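Local coordinates for Cfl (Pectobacterium brasiliense, PDB 7A9J), which probably activates carboxylic acids with ATP for ligation, and binds a bicyclic indene carboxylic acid in its pocket, at residues Ala87-Cys92 / Asp236-Trp241; Ile207-Leu212 / Ser242-Phe247; Ala91-Gly96 / Tyr201-Leu206. The protein carries 1 engineered substitution. One frame throughout, in Å; residues are numbered along the deposited sequence. Where two conformers were deposited one is given.

Interaction 1. Residues Ala87-Cys92 / Asp236-Trp241. With R4Z (6-ethyl-1-oxidanylidene-indene-4-carboxylic acid), chain B.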
loop_
_atom_site.group_PDB
_atom_site.type_symbol
_atom_site.label_atom_id
_atom_site.label_comp_id
_atom_site.label_asym_id
_atom_site.label_seq_id
_atom_site.Cartn_x
_atom_site.Cartn_y
_atom_site.Cartn_z
ATOM N N ALA A 87 16.817 -10.373 2.633
ATOM C CA ALA A 87 17.765 -11.012 3.523
ATOM C C ALA A 87 18.205 -10.068 4.638
ATOM O O ALA A 87 18.394 -10.499 5.795
ATOM C CB ALA A 87 18.950 -11.512 2.699
ATOM N N THR A 88 18.396 -8.780 4.298
ATOM C CA THR A 88 18.860 -7.814 5.289
ATOM C C THR A 88 17.793 -7.563 6.333
ATOM O O THR A 88 18.106 -7.469 7.516
ATOM C CB THR A 88 19.228 -6.496 4.588
ATOM O OG1 THR A 88 20.383 -6.743 3.756
ATOM C CG2 THR A 88 19.564 -5.403 5.606
ATOM N N TYR A 89 16.509 -7.445 5.913
ATOM C CA TYR A 89 15.454 -7.345 6.926
ATOM C C TYR A 89 15.538 -8.508 7.913
ATOM O O TYR A 89 15.488 -8.306 9.127
ATOM C CB TYR A 89 14.053 -7.367 6.288
ATOM C CG TYR A 89 13.680 -6.219 5.452
ATOM C CD1 TYR A 89 14.166 -4.927 5.713
ATOM C CD2 TYR A 89 12.790 -6.404 4.406
ATOM C CE1 TYR A 89 13.724 -3.828 4.945
ATOM C CE2 TYR A 89 12.375 -5.327 3.611
ATOM C CZ TYR A 89 12.832 -4.045 3.892
ATOM O OH TYR A 89 12.421 -2.960 3.144
ATOM N N TYR A 90 15.654 -9.740 7.409
ATOM C CA TYR A 90 15.678 -10.866 8.322
ATOM C C TYR A 90 16.949 -10.903 9.169
ATOM O O TYR A 90 16.917 -11.348 10.338
ATOM C CB TYR A 90 15.598 -12.152 7.532
ATOM C CG TYR A 90 14.163 -12.502 7.192
ATOM C CD1 TYR A 90 13.241 -12.783 8.224
ATOM C CD2 TYR A 90 13.762 -12.656 5.873
ATOM C CE1 TYR A 90 11.917 -13.195 7.915
ATOM C CE2 TYR A 90 12.457 -13.063 5.563
ATOM C CZ TYR A 90 11.562 -13.337 6.603
ATOM O OH TYR A 90 10.288 -13.748 6.305
ATOM N N ALA A 91 18.080 -10.481 8.602
ATOM C CA ALA A 91 19.297 -10.434 9.415
ATOM C C ALA A 91 19.173 -9.435 10.572
ATOM O O ALA A 91 19.672 -9.718 11.685
ATOM C CB ALA A 91 20.535 -10.136 8.551
ATOM N N CYS A 92 18.548 -8.257 10.317
ATOM C CA CYS A 92 18.322 -7.279 11.368
ATOM C C CYS A 92 17.438 -7.865 12.450
ATOM O O CYS A 92 17.738 -7.770 13.650
ATOM C CB CYS A 92 17.649 -6.040 10.764
ATOM S SG CYS A 92 18.810 -5.107 9.754
ATOM N N ASP A 236 7.129 -0.945 -3.860
ATOM C CA ASP A 236 8.523 -1.228 -3.511
ATOM C C ASP A 236 8.652 -1.992 -2.206
ATOM O O ASP A 236 7.979 -1.705 -1.207
ATOM C CB ASP A 236 9.359 0.064 -3.375
ATOM C CG ASP A 236 9.387 0.931 -4.623
ATOM O OD1 ASP A 236 9.224 0.433 -5.757
ATOM O OD2 ASP A 236 9.628 2.138 -4.453
ATOM N N LEU A 237 9.636 -2.925 -2.191
ATOM C CA LEU A 237 9.882 -3.730 -1.000
ATOM C C LEU A 237 10.425 -2.901 0.160
ATOM O O LEU A 237 10.386 -3.346 1.305
ATOM C CB LEU A 237 10.878 -4.877 -1.365
ATOM C CG LEU A 237 11.286 -5.823 -0.230
ATOM C CD1 LEU A 237 10.084 -6.468 0.465
ATOM C CD2 LEU A 237 12.241 -6.878 -0.921
ATOM N N ILE A 238 10.886 -1.689 -0.106
ATOM C CA ILE A 238 11.281 -0.777 0.968
ATOM C C ILE A 238 10.060 -0.181 1.663
ATOM O O ILE A 238 10.192 0.419 2.725
ATOM C CB ILE A 238 12.214 0.282 0.357
ATOM C CG1 ILE A 238 13.264 0.809 1.366
ATOM C CG2 ILE A 238 11.436 1.465 -0.168
ATOM C CD1 ILE A 238 14.308 -0.242 1.849
ATOM N N SER A 239 8.888 -0.381 1.119
ATOM C CA SER A 239 7.675 0.262 1.710
ATOM C C SER A 239 6.975 -0.700 2.680
ATOM O O SER A 239 6.854 -1.890 2.399
ATOM C CB SER A 239 6.727 0.639 0.586
ATOM O OG SER A 239 5.610 1.357 1.125
ATOM N N PRO A 240 6.507 -0.273 3.839
ATOM C CA PRO A 240 5.956 -1.220 4.844
ATOM C C PRO A 240 4.901 -2.231 4.381
ATOM O O PRO A 240 4.984 -3.386 4.779
ATOM C CB PRO A 240 5.316 -0.263 5.889
ATOM C CG PRO A 240 6.244 0.866 5.932
ATOM C CD PRO A 240 6.604 1.104 4.390
ATOM N N TRP A 241 3.926 -1.852 3.544
ATOM C CA TRP A 241 2.977 -2.885 3.120
ATOM C C TRP A 241 3.688 -4.072 2.425
ATOM O O TRP A 241 3.345 -5.226 2.661
ATOM C CB TRP A 241 1.933 -2.298 2.180
ATOM C CG TRP A 241 0.791 -3.228 1.859
ATOM C CD1 TRP A 241 0.250 -4.205 2.662
ATOM C CD2 TRP A 241 0.033 -3.212 0.655
ATOM N NE1 TRP A 241 -0.807 -4.838 1.997
ATOM C CE2 TRP A 241 -0.945 -4.246 0.765
ATOM C CE3 TRP A 241 0.102 -2.433 -0.510
ATOM C CZ2 TRP A 241 -1.841 -4.531 -0.262
ATOM C CZ3 TRP A 241 -0.768 -2.702 -1.519
ATOM C CH2 TRP A 241 -1.713 -3.765 -1.397
HETATM C C13 R4Z B . 0.600 -0.663 6.879
HETATM C C15 R4Z B . -1.177 -1.337 5.199
HETATM C C02 R4Z B . -2.871 -1.956 3.327
HETATM C C03 R4Z B . -3.210 -1.585 2.027
HETATM C C04 R4Z B . -2.321 -0.379 1.716
HETATM C C05 R4Z B . -1.801 -1.243 3.965
HETATM C C06 R4Z B . -1.380 -0.263 3.031
HETATM C C07 R4Z B . -0.322 0.568 3.378
HETATM C C08 R4Z B . 0.153 1.637 2.381
HETATM C C11 R4Z B . 0.323 0.434 4.607
HETATM C C12 R4Z B . -0.093 -0.525 5.540
HETATM C C14 R4Z B . 1.944 -1.431 6.727
HETATM O O01 R4Z B . -3.460 -2.842 3.890
HETATM O O09 R4Z B . 1.276 2.170 2.595
HETATM O O10 R4Z B . -0.544 2.003 1.381
#
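Y89 reaches from helix 83-95 to the turn ahead of helix 240-251 and ends in a hydrogen bond, its OH giving to the carbonyl oxygen of L237 at 2.8 Å. The hydroxyl meets that carbonyl at a C=O...donor angle of 123° and from 31° off its plane. Seen from the tyrosine, the acceptor lies at the ring edge, close to the ring plane. CG of Y89 sits beside the backbone N and anti to the carbonyl carbon (chi1 -67°), which sends the ring out from the helix to the turn. L237 runs past the tyrosine in the opposite direction, its CG 4.0 Å from Y89 CE2. I238 supplies the rest: its CA is 3.3 Å from Y89 OH, and although its CB leaves on the far side, the CD1 methyl folds back to 3.6 Å from the same oxygen. The motif being held is a type I beta turn, D236 to S239, with L237 and I238 as its two central residues and S239 N bonded to D236 O at 2.8 Å. N81 OD1 takes the backbone N of L237, so both polar backbone atoms of that residue have partners. F99 meets the ring of Y89, and I77 of strand 74-78 touches both Y89 and I238. Directly after the turn, helix 240-251 starts with two residues of the ligand pocket. P240 CB lies 3.7 Å from C14, the end of the ethyl group of R4Z, while the indole of W241 has the bicyclic ligand over one face, with R4Z C03 above its centre, 3.7 Å from W241 CE2.

Interaction 2. Residues Ile207-Leu212 / Ser242-Phe247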
loop_
_atom_site.group_PDB
_atom_site.type_symbol
_atom_site.label_atom_id
_atom_site.label_comp_id
_atom_site.label_asym_id
_atom_site.label_seq_id
_atom_site.Cartn_x
_atom_site.Cartn_y
_atom_site.Cartn_z
ATOM N N ILE A 207 5.013 -9.306 14.359
ATOM C CA ILE A 207 4.308 -10.597 14.407
ATOM C C ILE A 207 2.811 -10.359 14.122
ATOM O O ILE A 207 2.206 -11.013 13.264
ATOM C CB ILE A 207 4.500 -11.249 15.784
ATOM C CG1 ILE A 207 5.979 -11.712 16.019
ATOM C CG2 ILE A 207 3.520 -12.431 16.020
ATOM C CD1 ILE A 207 6.156 -12.096 17.453
ATOM N N ASP A 208 2.205 -9.431 14.865
ATOM C CA ASP A 208 0.759 -9.225 14.748
ATOM C C ASP A 208 0.400 -8.600 13.396
ATOM O O ASP A 208 -0.620 -8.956 12.794
ATOM C CB ASP A 208 0.249 -8.367 15.920
ATOM C CG ASP A 208 0.417 -9.102 17.286
ATOM O OD1 ASP A 208 0.409 -10.360 17.277
ATOM O OD2 ASP A 208 0.520 -8.440 18.347
ATOM N N ALA A 209 1.266 -7.720 12.868
ATOM C CA ALA A 209 1.011 -7.141 11.556
ATOM C C ALA A 209 1.141 -8.182 10.444
ATOM O O ALA A 209 0.397 -8.146 9.446
ATOM C CB ALA A 209 1.968 -5.982 11.308
ATOM N N VAL A 210 2.139 -9.072 10.555
ATOM C CA VAL A 210 2.252 -10.135 9.567
ATOM C C VAL A 210 1.046 -11.062 9.650
ATOM O O VAL A 210 0.526 -11.530 8.616
ATOM C CB VAL A 210 3.577 -10.918 9.788
ATOM C CG1 VAL A 210 3.561 -12.173 8.944
ATOM C CG2 VAL A 210 4.764 -9.986 9.328
ATOM N N ASN A 211 0.591 -11.347 10.878
ATOM C CA ASN A 211 -0.590 -12.198 11.065
ATOM C C ASN A 211 -1.848 -11.564 10.431
ATOM O O ASN A 211 -2.644 -12.290 9.802
ATOM C CB ASN A 211 -0.851 -12.461 12.546
ATOM C CG ASN A 211 0.126 -13.482 13.148
ATOM O OD1 ASN A 211 0.830 -14.179 12.432
ATOM N ND2 ASN A 211 0.161 -13.553 14.473
ATOM N N LEU A 212 -1.993 -10.242 10.524
ATOM C CA LEU A 212 -3.071 -9.567 9.784
ATOM C C LEU A 212 -2.862 -9.760 8.287
ATOM O O LEU A 212 -3.799 -10.090 7.545
ATOM C CB LEU A 212 -3.111 -8.068 10.080
ATOM C CG LEU A 212 -3.606 -7.742 11.497
ATOM C CD1 LEU A 212 -3.208 -6.319 11.868
ATOM C CD2 LEU A 212 -5.183 -7.910 11.548
ATOM N N SER A 242 4.650 -3.785 1.565
ATOM C CA SER A 242 5.357 -4.880 0.871
ATOM C C SER A 242 6.240 -5.660 1.818
ATOM O O SER A 242 6.438 -6.852 1.614
ATOM C CB SER A 242 6.178 -4.348 -0.266
ATOM O OG SER A 242 5.340 -3.925 -1.319
ATOM N N ILE A 243 6.814 -5.006 2.829
ATOM C CA ILE A 243 7.595 -5.761 3.818
ATOM C C ILE A 243 6.715 -6.807 4.486
ATOM O O ILE A 243 7.065 -7.998 4.580
ATOM C CB ILE A 243 8.178 -4.789 4.859
ATOM C CG1 ILE A 243 9.127 -3.841 4.180
ATOM C CG2 ILE A 243 8.759 -5.599 6.065
ATOM C CD1 ILE A 243 9.667 -2.696 5.081
ATOM N N LEU A 244 5.507 -6.378 4.907
ATOM C CA LEU A 244 4.602 -7.286 5.563
ATOM C C LEU A 244 4.137 -8.369 4.614
ATOM O O LEU A 244 3.988 -9.522 5.040
ATOM C CB LEU A 244 3.403 -6.510 6.104
ATOM C CG LEU A 244 3.723 -5.502 7.215
ATOM C CD1 LEU A 244 2.359 -4.815 7.651
ATOM C CD2 LEU A 244 4.322 -6.150 8.437
ATOM N N ILE A 245 3.823 -8.003 3.373
ATOM C CA ILE A 245 3.402 -9.006 2.389
ATOM C C ILE A 245 4.499 -10.034 2.203
ATOM O O ILE A 245 4.224 -11.228 2.154
ATOM C CB ILE A 245 3.100 -8.364 1.030
ATOM C CG1 ILE A 245 1.759 -7.609 1.126
ATOM C CG2 ILE A 245 3.002 -9.418 -0.064
ATOM C CD1 ILE A 245 1.574 -6.640 -0.079
ATOM N N THR A 246 5.729 -9.563 2.119
ATOM C CA THR A 246 6.851 -10.479 1.870
ATOM C C THR A 246 7.053 -11.441 3.056
ATOM O O THR A 246 7.206 -12.654 2.869
ATOM C CB THR A 246 8.094 -9.635 1.571
ATOM O OG1 THR A 246 7.848 -8.831 0.418
ATOM C CG2 THR A 246 9.379 -10.596 1.314
ATOM N N PHE A 247 7.075 -10.930 4.292
ATOM C CA PHE A 247 7.188 -11.797 5.441
ATOM C C PHE A 247 6.029 -12.787 5.481
ATOM O O PHE A 247 6.218 -13.978 5.755
ATOM C CB PHE A 247 7.184 -11.033 6.777
ATOM C CG PHE A 247 8.370 -10.128 6.990
ATOM C CD1 PHE A 247 9.674 -10.481 6.539
ATOM C CD2 PHE A 247 8.232 -9.013 7.770
ATOM C CE1 PHE A 247 10.737 -9.619 6.799
ATOM C CE2 PHE A 247 9.298 -8.154 8.013
ATOM C CZ PHE A 247 10.566 -8.475 7.579
#
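L244 and F247 pack on A209 and V210 where two helices of the AMP-binding region, 203-214 and 240-251, cross steeply: the axes of the short segments pass 8.8 Å apart at -77°. Along the second segment, S242 comes first, away from the interface. Its carbonyl oxygen takes two donors of T246 from opposite faces of its plane, OG1 at 2.7 Å as well as the usual helical N. I243 turns to Y89 of helix 83-95. L244 reaches into the crossing: its CG lies beside the backbone N and anti to the carbonyl carbon (chi1 -65°), which carries CD2 to 3.7 Å from A209 CB and 4.0 Å from V210 CG2. The same leucine belongs to the ligand pocket, with its side chain about 4 Å from R4Z at the nearest atoms, so this crossing backs part of the pocket wall. F247 closes the segment. Its CB meets V210 CG2 at 3.7 Å, but the ring then swings off toward helix 83-95; the two side chains cross at about a right angle, with CG2 of V210 at the ring edge, 3.9 Å from F247 CD2.

Interaction 3. Residues Ala91-Gly96 / Tyr201-Leu206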
loop_
_atom_site.group_PDB
_atom_site.type_symbol
_atom_site.label_atom_id
_atom_site.label_comp_id
_atom_site.label_asym_id
_atom_site.label_seq_id
_atom_site.Cartn_x
_atom_site.Cartn_y
_atom_site.Cartn_z
ATOM N N ALA A 91 18.080 -10.481 8.602
ATOM C CA ALA A 91 19.297 -10.434 9.415
ATOM C C ALA A 91 19.173 -9.435 10.572
ATOM O O ALA A 91 19.672 -9.718 11.685
ATOM C CB ALA A 91 20.535 -10.136 8.551
ATOM N N CYS A 92 18.548 -8.257 10.317
ATOM C CA CYS A 92 18.322 -7.279 11.368
ATOM C C CYS A 92 17.438 -7.865 12.450
ATOM O O CYS A 92 17.738 -7.770 13.650
ATOM C CB CYS A 92 17.649 -6.040 10.764
ATOM S SG CYS A 92 18.810 -5.107 9.754
ATOM N N LEU A 93 16.367 -8.532 12.015
ATOM C CA LEU A 93 15.459 -9.190 12.957
ATOM C C LEU A 93 16.167 -10.255 13.777
ATOM O O LEU A 93 15.927 -10.377 14.988
ATOM C CB LEU A 93 14.299 -9.826 12.179
ATOM C CG LEU A 93 13.275 -8.767 11.673
ATOM C CD1 LEU A 93 12.339 -9.417 10.639
ATOM C CD2 LEU A 93 12.474 -8.144 12.786
ATOM N N LYS A 94 17.009 -11.071 13.119
ATOM C CA LYS A 94 17.713 -12.139 13.795
ATOM C C LYS A 94 18.548 -11.603 14.952
ATOM O O LYS A 94 18.592 -12.208 16.028
ATOM C CB LYS A 94 18.622 -12.862 12.776
ATOM C CG LYS A 94 19.484 -13.970 13.351
ATOM C CD LYS A 94 20.233 -14.720 12.208
ATOM C CE LYS A 94 21.443 -15.571 12.736
ATOM N NZ LYS A 94 21.050 -16.585 13.762
ATOM N N ILE A 95 19.233 -10.473 14.744
ATOM C CA ILE A 95 20.129 -9.979 15.759
ATOM C C ILE A 95 19.530 -8.875 16.583
ATOM O O ILE A 95 20.194 -8.432 17.557
ATOM C CB ILE A 95 21.477 -9.517 15.170
ATOM C CG1 ILE A 95 21.329 -8.245 14.321
ATOM C CG2 ILE A 95 22.113 -10.679 14.438
ATOM C CD1 ILE A 95 22.725 -7.710 13.961
ATOM N N GLY A 96 18.287 -8.449 16.273
ATOM C CA GLY A 96 17.662 -7.379 17.017
ATOM C C GLY A 96 18.135 -6.009 16.622
ATOM O O GLY A 96 18.009 -5.072 17.416
ATOM N N TYR A 201 7.722 -0.061 15.637
ATOM C CA TYR A 201 7.213 -1.438 15.744
ATOM C C TYR A 201 8.120 -2.232 16.665
ATOM O O TYR A 201 9.347 -2.178 16.506
ATOM C CB TYR A 201 7.278 -2.146 14.410
ATOM C CG TYR A 201 6.172 -1.792 13.452
ATOM C CD1 TYR A 201 5.883 -0.477 13.136
ATOM C CD2 TYR A 201 5.501 -2.816 12.789
ATOM C CE1 TYR A 201 4.864 -0.166 12.250
ATOM C CE2 TYR A 201 4.504 -2.528 11.856
ATOM C CZ TYR A 201 4.224 -1.210 11.567
ATOM O OH TYR A 201 3.248 -0.884 10.621
ATOM N N SER A 202 7.527 -2.977 17.604
ATOM C CA SER A 202 8.278 -4.028 18.278
ATOM C C SER A 202 8.262 -5.315 17.452
ATOM O O SER A 202 7.608 -5.412 16.404
ATOM C CB SER A 202 7.705 -4.286 19.671
ATOM O OG SER A 202 6.416 -4.868 19.526
ATOM N N GLN A 203 9.089 -6.281 17.900
ATOM C CA GLN A 203 8.976 -7.637 17.376
ATOM C C GLN A 203 7.523 -8.109 17.396
ATOM O O GLN A 203 7.040 -8.690 16.407
ATOM C CB GLN A 203 9.905 -8.582 18.154
ATOM C CG GLN A 203 11.398 -8.235 17.978
ATOM C CD GLN A 203 12.016 -8.888 16.733
ATOM O OE1 GLN A 203 11.377 -9.683 16.061
ATOM N NE2 GLN A 203 13.302 -8.575 16.462
ATOM N N LYS A 204 6.806 -7.844 18.494
ATOM C CA LYS A 204 5.398 -8.227 18.576
ATOM C C LYS A 204 4.518 -7.467 17.577
ATOM O O LYS A 204 3.627 -8.082 16.972
ATOM C CB LYS A 204 4.856 -8.025 19.994
ATOM C CG LYS A 204 3.430 -8.584 20.152
ATOM C CD LYS A 204 2.933 -8.479 21.621
ATOM C CE LYS A 204 1.596 -9.223 21.839
ATOM N NZ LYS A 204 0.539 -8.912 20.840
ATOM N N THR A 205 4.693 -6.131 17.435
ATOM C CA THR A 205 3.938 -5.428 16.397
ATOM C C THR A 205 4.085 -6.123 15.053
ATOM O O THR A 205 3.100 -6.335 14.313
ATOM C CB THR A 205 4.412 -3.977 16.204
ATOM O OG1 THR A 205 4.609 -3.330 17.462
ATOM C CG2 THR A 205 3.300 -3.185 15.446
ATOM N N LEU A 206 5.321 -6.505 14.722
ATOM C CA LEU A 206 5.543 -7.095 13.422
ATOM C C LEU A 206 4.883 -8.479 13.314
ATOM O O LEU A 206 4.296 -8.798 12.274
ATOM C CB LEU A 206 7.053 -7.167 13.198
ATOM C CG LEU A 206 7.518 -7.345 11.789
ATOM C CD1 LEU A 206 7.044 -6.185 10.910
ATOM C CD2 LEU A 206 9.073 -7.396 11.883
#
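T205 OG1, in the helical turn that brings Q203 and L206 against L93, is gripped twice: S202 N donates to it at 2.9 Å, and it is hydrogen-bonded to K385 O. In return T205 N gives a nearly straight bond to S202 OG, 3.0 Å long with an N-H...acceptor angle of 168°. Together these two bonds make a capping box, which fixes the point where strand 198-202 gives way to helix 203-214. The contact with helix 83-95 is carried by the first turn of that capped helix. L93 and L206 reach toward each other tip to tip, methyl CD2 of L93 touching CD2 of L206 at 3.6 Å. Q203 comes across the same leucine from another direction. Its chain bends sharply at chi2 (-86°), laying the amide by the last turn of helix 83-95, with OE1 3.8 Å from L93 CD2 and NE2 3.5 Å from the carbonyl oxygen of L93. A second end is marked nearby: G96 leaves helix 83-95 with positive phi. Around this buried patch, T24 of helix 24-34 touches both leucines and F25 adds to the cover on L93. A184 lies against L93 and Q203, so the junction of helices 83-95 and 203-214 is flanked by helix 24-34 and by strand 183-188 of the antiparallel sheet.

How the interactions relate
From the N terminus, helix 83-95 comes first and supplies one side of interactions 1 and 3, which share A91 and C92. Interaction 3 closes a loop of 104 residues at 201-206. Helix 203-214 runs on into interaction 2, in series, closing 29 residues with 242-247. Interaction 1 spans 143 residues, encloses the loop of interaction 3 and crosses interaction 2, since 236-241 falls between that contact's two segments. Helix 83-95 meets helix 203-214 directly and helix 240-251 partly through its leading turn; the latter two cross. F247 CZ packs 3.7 Å from L93 CD1, and L244 CD2 touches L206 CD1, joining interactions 2 and 3; of these residues L244 is the one in the ligand pocket.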